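PspGI restriction endonuclease (Pyrococcus sp. GI-H, PDB 3BM3) binds its DNA recognition site and, as a probable type II restriction endonuclease, cleaves that DNA at a specific sequence, in a complex marked by base flipping. Local coordinates at residues R39-D44 against I50-I55; K242-R245 against D251-I254. The protein carries 2 engineered substitutions. All blocks are in the same frame, centred on the assembly; numbering follows the deposited sequence.

Contact 1: R39-D44 against I50-I55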
ATOM      1  N   ARG C  39      30.797  -2.038  18.067  0.50 21.02           N
ATOM      2  CA  ARG C  39      30.431  -1.716  19.437  0.50 21.31           C
ATOM      3  C   ARG C  39      28.957  -2.039  19.723  0.50 20.64           C
ATOM      4  O   ARG C  39      28.379  -1.529  20.676  0.50 20.33           O
ATOM      5  CB  ARG C  39      30.705  -0.236  19.677  0.50 21.84           C
ATOM      6  CG  ARG C  39      32.195   0.130  19.572  0.50 23.87           C
ATOM      7  CD  ARG C  39      32.543   1.357  20.404  0.50 26.71           C
ATOM      8  NE  ARG C  39      31.989   1.268  21.758  0.50 28.50           N
ATOM      9  CZ  ARG C  39      32.424   0.443  22.710  0.50 29.99           C
ATOM     10  NH1 ARG C  39      33.449  -0.379  22.494  0.50 31.63           N
ATOM     11  NH2 ARG C  39      31.840   0.448  23.900  0.50 30.37           N
ATOM     12  N   LEU C  40      28.366  -2.899  18.905  1.00 20.59           N
ATOM     13  CA  LEU C  40      26.935  -3.227  19.010  1.00 20.69           C
ATOM     14  C   LEU C  40      26.621  -3.773  20.415  1.00 20.96           C
ATOM     15  O   LEU C  40      27.355  -4.631  20.929  1.00 20.27           O
ATOM     16  CB  LEU C  40      26.557  -4.265  17.954  1.00 20.67           C
ATOM     17  CG  LEU C  40      25.270  -4.139  17.124  1.00 23.23           C
ATOM     18  CD1 LEU C  40      24.535  -2.829  17.197  1.00 19.68           C
ATOM     19  CD2 LEU C  40      25.573  -4.559  15.688  1.00 20.95           C
ATOM     20  N   PHE C  41      25.568  -3.216  21.013  1.00 20.76           N
ATOM     21  CA  PHE C  41      25.028  -3.598  22.330  1.00 21.84           C
ATOM     22  C   PHE C  41      25.901  -3.154  23.496  1.00 23.57           C
ATOM     23  O   PHE C  41      25.659  -3.529  24.655  1.00 23.85           O
ATOM     24  CB  PHE C  41      24.717  -5.088  22.385  1.00 20.82           C
ATOM     25  CG  PHE C  41      23.747  -5.511  21.371  1.00 20.89           C
ATOM     26  CD1 PHE C  41      22.471  -4.958  21.364  1.00 18.25           C
ATOM     27  CD2 PHE C  41      24.086  -6.443  20.410  1.00 18.77           C
ATOM     28  CE1 PHE C  41      21.550  -5.354  20.439  1.00 18.85           C
ATOM     29  CE2 PHE C  41      23.164  -6.832  19.469  1.00 18.96           C
ATOM     30  CZ  PHE C  41      21.903  -6.288  19.468  1.00 17.21           C
ATOM     31  N   GLU C  42      26.888  -2.321  23.182  1.00 24.90           N
ATOM     32  CA  GLU C  42      27.738  -1.711  24.176  1.00 26.73           C
ATOM     33  C   GLU C  42      27.319  -0.245  24.282  1.00 28.04           C
ATOM     34  O   GLU C  42      26.660   0.290  23.394  1.00 26.08           O
ATOM     35  CB  GLU C  42      29.207  -1.899  23.770  1.00 26.98           C
ATOM     36  CG  GLU C  42      29.574  -3.394  23.631  1.00 28.04           C
ATOM     37  CD  GLU C  42      30.920  -3.665  22.979  1.00 30.17           C
ATOM     38  OE1 GLU C  42      31.783  -2.752  22.935  1.00 31.46           O
ATOM     39  OE2 GLU C  42      31.117  -4.817  22.514  1.00 31.36           O
ATOM     40  N   LYS C  43      27.659   0.403  25.391  1.00 30.05           N
ATOM     41  CA  LYS C  43      27.365   1.828  25.555  1.00 32.38           C
ATOM     42  C   LYS C  43      28.284   2.669  24.671  1.00 33.64           C
ATOM     43  O   LYS C  43      29.454   2.333  24.498  1.00 34.47           O
ATOM     44  CB  LYS C  43      27.502   2.245  27.028  1.00 33.12           C
ATOM     45  CG  LYS C  43      26.463   1.589  27.952  1.00 34.79           C
ATOM     46  CD  LYS C  43      26.148   2.464  29.167  1.00 37.76           C
ATOM     47  CE  LYS C  43      24.916   1.952  29.958  1.00 38.94           C
ATOM     48  NZ  LYS C  43      23.660   1.988  29.147  1.00 38.92           N
ATOM     49  N   ASP C  44      27.746   3.744  24.100  1.00 35.07           N
ATOM     50  CA  ASP C  44      28.559   4.741  23.387  1.00 36.41           C
ATOM     51  C   ASP C  44      29.081   5.796  24.377  1.00 37.44           C
ATOM     52  O   ASP C  44      28.772   5.737  25.573  1.00 37.65           O
ATOM     53  CB  ASP C  44      27.775   5.400  22.231  1.00 36.28           C
ATOM     54  CG  ASP C  44      26.630   6.307  22.704  1.00 36.88           C
ATOM     55  OD1 ASP C  44      26.547   6.622  23.908  1.00 37.36           O
ATOM     56  OD2 ASP C  44      25.794   6.702  21.859  1.00 38.51           O
ATOM     57  N   ILE C  50      24.435   1.183  22.007  1.00 18.55           N
ATOM     58  CA  ILE C  50      24.449   1.105  20.549  1.00 16.46           C
ATOM     59  C   ILE C  50      23.608  -0.076  20.131  1.00 15.75           C
ATOM     60  O   ILE C  50      23.992  -1.223  20.292  1.00 16.76           O
ATOM     61  CB  ILE C  50      25.883   0.943  20.002  1.00 16.89           C
ATOM     62  CG1 ILE C  50      26.708   2.157  20.408  1.00 16.94           C
ATOM     63  CG2 ILE C  50      25.860   0.794  18.463  1.00 15.11           C
ATOM     64  CD1 ILE C  50      28.182   1.922  20.324  1.00 18.15           C
ATOM     65  N   THR C  51      22.424   0.215  19.637  1.00 13.05           N
ATOM     66  CA  THR C  51      21.522  -0.847  19.224  1.00 12.34           C
ATOM     67  C   THR C  51      21.382  -0.850  17.707  1.00 11.29           C
ATOM     68  O   THR C  51      21.622   0.174  17.058  1.00 11.56           O
ATOM     69  CB  THR C  51      20.155  -0.628  19.797  1.00 11.11           C
ATOM     70  OG1 THR C  51      19.602   0.601  19.294  1.00 10.98           O
ATOM     71  CG2 THR C  51      20.212  -0.619  21.333  1.00 12.94           C
ATOM     72  N   PRO C  52      20.959  -1.998  17.138  1.00 12.16           N
ATOM     73  CA  PRO C  52      20.649  -2.016  15.723  1.00 11.77           C
ATOM     74  C   PRO C  52      19.680  -0.920  15.315  1.00 12.71           C
ATOM     75  O   PRO C  52      19.865  -0.297  14.265  1.00 12.77           O
ATOM     76  CB  PRO C  52      20.061  -3.412  15.536  1.00 12.62           C
ATOM     77  CG  PRO C  52      20.791  -4.255  16.544  1.00 12.94           C
ATOM     78  CD  PRO C  52      20.840  -3.347  17.734  1.00 12.39           C
ATOM     79  N   SER C  53      18.639  -0.685  16.115  1.00 12.11           N
ATOM     80  CA  SER C  53      17.623   0.292  15.728  1.00 12.19           C
ATOM     81  C   SER C  53      18.272   1.686  15.691  1.00 12.09           C
ATOM     82  O   SER C  53      18.026   2.455  14.775  1.00 12.95           O
ATOM     83  CB  SER C  53      16.426   0.253  16.665  1.00 12.51           C
ATOM     84  OG  SER C  53      15.325   1.017  16.182  1.00 13.38           O
ATOM     85  N   ARG C  54      19.099   2.010  16.682  1.00 12.48           N
ATOM     86  CA  ARG C  54      19.753   3.308  16.673  1.00 13.32           C
ATOM     87  C   ARG C  54      20.708   3.482  15.503  1.00 12.68           C
ATOM     88  O   ARG C  54      20.769   4.544  14.923  1.00 13.68           O
ATOM     89  CB  ARG C  54      20.458   3.572  17.988  1.00 13.53           C
ATOM     90  CG  ARG C  54      19.478   3.777  19.081  1.00 15.10           C
ATOM     91  CD  ARG C  54      20.187   4.044  20.367  1.00 18.82           C
ATOM     92  NE  ARG C  54      19.247   4.472  21.403  1.00 23.33           N
ATOM     93  CZ  ARG C  54      19.126   3.931  22.618  1.00 26.13           C
ATOM     94  NH1 ARG C  54      19.885   2.906  23.000  1.00 26.99           N
ATOM     95  NH2 ARG C  54      18.234   4.424  23.472  1.00 29.08           N
ATOM     96  N   ILE C  55      21.465   2.448  15.169  1.00 12.41           N
ATOM     97  CA  ILE C  55      22.371   2.522  14.048  1.00 13.33           C
ATOM     98  C   ILE C  55      21.569   2.668  12.788  1.00 12.84           C
ATOM     99  O   ILE C  55      21.901   3.481  11.901  1.00 14.15           O
ATOM    100  CB  ILE C  55      23.239   1.273  13.956  1.00 13.22           C
ATOM    101  CG1 ILE C  55      24.229   1.264  15.124  1.00 12.22           C
ATOM    102  CG2 ILE C  55      24.024   1.249  12.648  1.00 14.85           C
ATOM    103  CD1 ILE C  55      25.110   0.032  15.186  1.00 15.70           C
TER
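The F41 ring meets the P52 ring where CE1 comes to 3.4 Å from P52 CD, the two side chains crossing at about a right angle. In one of the two conformers of R39 the guanidinium has the K43 carbonyl at its edge, in plane, with NH2 3.1 Å from K43 O along a nearly straight bond, and NH1 forms a salt bridge with E42 OE1. I50 CD1 approaches this guanidinium obliquely and packs at 3.4 Å from R39 CB. The type II turn R39-E42 presents its backbone to I50 on two bonds: F41 N gives to I50 O at 2.6 Å, and I50 N gives to E42 O at 2.8 Å, the latter almost straight (178°). With CG1 beside the backbone N (chi1 -61°), I50 reaches CD1 in between R39 CB and D44 CB. L40 CD1 reaches I55 CD1 at 3.5 Å and also touches P52. T51 is the N-cap of helix 52-80, its OG1 accepting from R54 N. The loop after helix 33-38 thus folds back on the start of helix 52-80: I55 rests on V33, L36 and L37, while helix 85-115 covers L40 and F41 with F115 and P52 with L111.

Contact 2: K242-R245 against D251-I254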
ATOM      1  N   LYS C 242       4.900 -11.815  20.928  1.00 13.47           N
ATOM      2  CA  LYS C 242       5.157 -11.849  19.502  1.00 13.11           C
ATOM      3  C   LYS C 242       5.465 -10.460  18.945  1.00 12.63           C
ATOM      4  O   LYS C 242       5.706 -10.334  17.758  1.00 12.22           O
ATOM      5  CB  LYS C 242       3.947 -12.443  18.789  1.00 13.67           C
ATOM      6  CG  LYS C 242       3.740 -13.938  19.138  1.00 16.23           C
ATOM      7  CD  LYS C 242       2.337 -14.484  18.773  1.00 20.78           C
ATOM      8  CE  LYS C 242       2.106 -15.896  19.390  1.00 25.83           C
ATOM      9  NZ  LYS C 242       1.805 -15.959  20.883  1.00 27.05           N
ATOM     10  N   ILE C 243       5.443  -9.430  19.779  1.00 11.20           N
ATOM     11  CA  ILE C 243       5.770  -8.077  19.337  1.00 11.21           C
ATOM     12  C   ILE C 243       7.131  -7.785  19.910  1.00 11.49           C
ATOM     13  O   ILE C 243       7.340  -7.978  21.077  1.00 11.67           O
ATOM     14  CB  ILE C 243       4.738  -7.040  19.857  1.00 11.14           C
ATOM     15  CG1 ILE C 243       3.369  -7.322  19.240  1.00 12.13           C
ATOM     16  CG2 ILE C 243       5.177  -5.636  19.572  1.00 12.69           C
ATOM     17  CD1 ILE C 243       2.215  -6.593  19.999  1.00 11.88           C
ATOM     18  N   ARG C 244       8.039  -7.313  19.066  1.00 10.89           N
ATOM     19  CA  ARG C 244       9.431  -7.199  19.442  1.00 11.62           C
ATOM     20  C   ARG C 244       9.984  -5.878  18.952  1.00 11.84           C
ATOM     21  O   ARG C 244       9.506  -5.309  17.981  1.00 11.93           O
ATOM     22  CB  ARG C 244      10.262  -8.316  18.810  1.00 11.40           C
ATOM     23  CG  ARG C 244       9.793  -9.731  19.018  1.00 13.58           C
ATOM     24  CD  ARG C 244      10.149 -10.198  20.350  1.00 12.80           C
ATOM     25  NE  ARG C 244      11.569 -10.565  20.398  1.00 12.15           N
ATOM     26  CZ  ARG C 244      12.278 -10.627  21.519  1.00 13.42           C
ATOM     27  NH1 ARG C 244      11.725 -10.281  22.671  1.00 13.80           N
ATOM     28  NH2 ARG C 244      13.537 -10.989  21.480  1.00 14.26           N
ATOM     29  N   ARG C 245      11.034  -5.419  19.613  1.00 11.60           N
ATOM     30  CA  ARG C 245      11.780  -4.298  19.097  1.00 12.13           C
ATOM     31  C   ARG C 245      12.553  -4.729  17.865  1.00 11.14           C
ATOM     32  O   ARG C 245      13.079  -5.834  17.781  1.00 11.27           O
ATOM     33  CB  ARG C 245      12.763  -3.812  20.170  1.00 12.94           C
ATOM     34  CG  ARG C 245      12.138  -3.258  21.374  1.00 16.54           C
ATOM     35  CD  ARG C 245      13.246  -2.886  22.354  1.00 18.33           C
ATOM     36  NE  ARG C 245      12.756  -2.103  23.493  1.00 23.45           N
ATOM     37  CZ  ARG C 245      12.255  -2.621  24.620  1.00 26.74           C
ATOM     38  NH1 ARG C 245      12.157  -3.940  24.777  1.00 28.02           N
ATOM     39  NH2 ARG C 245      11.847  -1.816  25.602  1.00 28.06           N
ATOM     40  N   ASP C 251      19.203 -11.179  16.939  1.00 13.09           N
ATOM     41  CA  ASP C 251      19.392 -12.311  17.824  1.00 14.23           C
ATOM     42  C   ASP C 251      18.248 -13.312  17.656  1.00 13.63           C
ATOM     43  O   ASP C 251      18.451 -14.509  17.726  1.00 13.37           O
ATOM     44  CB  ASP C 251      19.501 -11.836  19.263  1.00 15.69           C
ATOM     45  CG  ASP C 251      19.789 -12.971  20.210  1.00 19.55           C
ATOM     46  OD1 ASP C 251      20.787 -13.649  19.943  1.00 22.17           O
ATOM     47  OD2 ASP C 251      18.981 -13.200  21.145  1.00 25.55           O
ATOM     48  N   ASP C 252      17.029 -12.826  17.398  1.00 12.59           N
ATOM     49  CA  ASP C 252      15.891 -13.726  17.176  1.00 12.72           C
ATOM     50  C   ASP C 252      16.164 -14.628  15.979  1.00 11.73           C
ATOM     51  O   ASP C 252      15.851 -15.820  15.988  1.00 11.92           O
ATOM     52  CB  ASP C 252      14.623 -12.929  16.938  1.00 11.88           C
ATOM     53  CG  ASP C 252      14.050 -12.297  18.193  1.00 13.72           C
ATOM     54  OD1 ASP C 252      14.593 -12.501  19.299  1.00 12.67           O
ATOM     55  OD2 ASP C 252      13.007 -11.607  18.060  1.00 14.54           O
ATOM     56  N   ILE C 253      16.747 -14.061  14.936  1.00 11.81           N
ATOM     57  CA  ILE C 253      17.075 -14.842  13.757  1.00 12.12           C
ATOM     58  C   ILE C 253      18.153 -15.866  14.122  1.00 12.47           C
ATOM     59  O   ILE C 253      18.062 -17.045  13.790  1.00 13.30           O
ATOM     60  CB  ILE C 253      17.597 -13.964  12.625  1.00 12.44           C
ATOM     61  CG1 ILE C 253      16.470 -13.106  12.057  1.00 12.17           C
ATOM     62  CG2 ILE C 253      18.181 -14.822  11.513  1.00 12.31           C
ATOM     63  CD1 ILE C 253      17.008 -11.903  11.244  1.00 12.05           C
ATOM     64  N   ILE C 254      19.175 -15.386  14.816  1.00 13.62           N
ATOM     65  CA  ILE C 254      20.277 -16.269  15.275  1.00 14.31           C
ATOM     66  C   ILE C 254      19.696 -17.441  16.071  1.00 15.15           C
ATOM     67  O   ILE C 254      20.062 -18.601  15.853  1.00 15.62           O
ATOM     68  CB  ILE C 254      21.298 -15.492  16.124  1.00 15.10           C
ATOM     69  CG1 ILE C 254      22.171 -14.613  15.200  1.00 15.99           C
ATOM     70  CG2 ILE C 254      22.192 -16.469  16.901  1.00 14.48           C
ATOM     71  CD1 ILE C 254      22.912 -13.507  15.900  1.00 18.55           C
TER
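R244 and D252 have the nearest CA atoms of the two segments, yet these lie 9.5 Å apart, so strand 243-245 and helix 249-259 are joined by side chains and not by backbone. R244 hydrogen-bonds through its backbone to V212 and V214 of the parallel strand 211-214, and K242, just before the strand, to V212. From R244 the CB points toward the helix, and the CB of D252 points back, the two side chains coming from opposite directions. The R244 chain is bent at chi2 and chi3 (both -78°), which turns the NE side of the guanidinium to the carboxylate. Strand 243-245 is the last and an outermost strand of the five-stranded mixed sheet, with helices packed against it, consistent with a PD-(D/E)XK nuclease fold. The salt bridge is side-on and bidentate: R244 NE gives to D252 OD2 at 2.9 Å (166°), and NH2 to D252 OD1, also at 2.9 Å but less straight. Both oxygens use their syn lone pairs, and the planes lie 18° apart. D252 OD2 is further held by Y213 OH and by a salt bridge to R211. A methionine in place of R244 would probably leave D252 OD1 without its mate and the carboxylate freer to turn. Beyond the pair, D252 and I253 rest on W188 of strand 186-191, while I243 packs against L222 and I226 of helix 216-227.

Overall arrangement
Contact 1 is partly buried and mostly apolar, with two backbone bonds closing a loop onto a helix start; contact 2 is a surface contact made by one charged pair between an edge strand and a helix. They belong to different parts of the chain, one in the N-terminal helices, the other at the C-terminal edge of the sheet, with centres about 16 Å apart and nearest atoms about 6 Å apart. Helix 85-115 is common ground, lying against contact 1 and, through F115 and L112, against helix segment 251-254 of contact 2. S247, in the chain between strand 243-245 and helix 249-259, reaches contact 1, bonding S53 N and meeting T51 and P52.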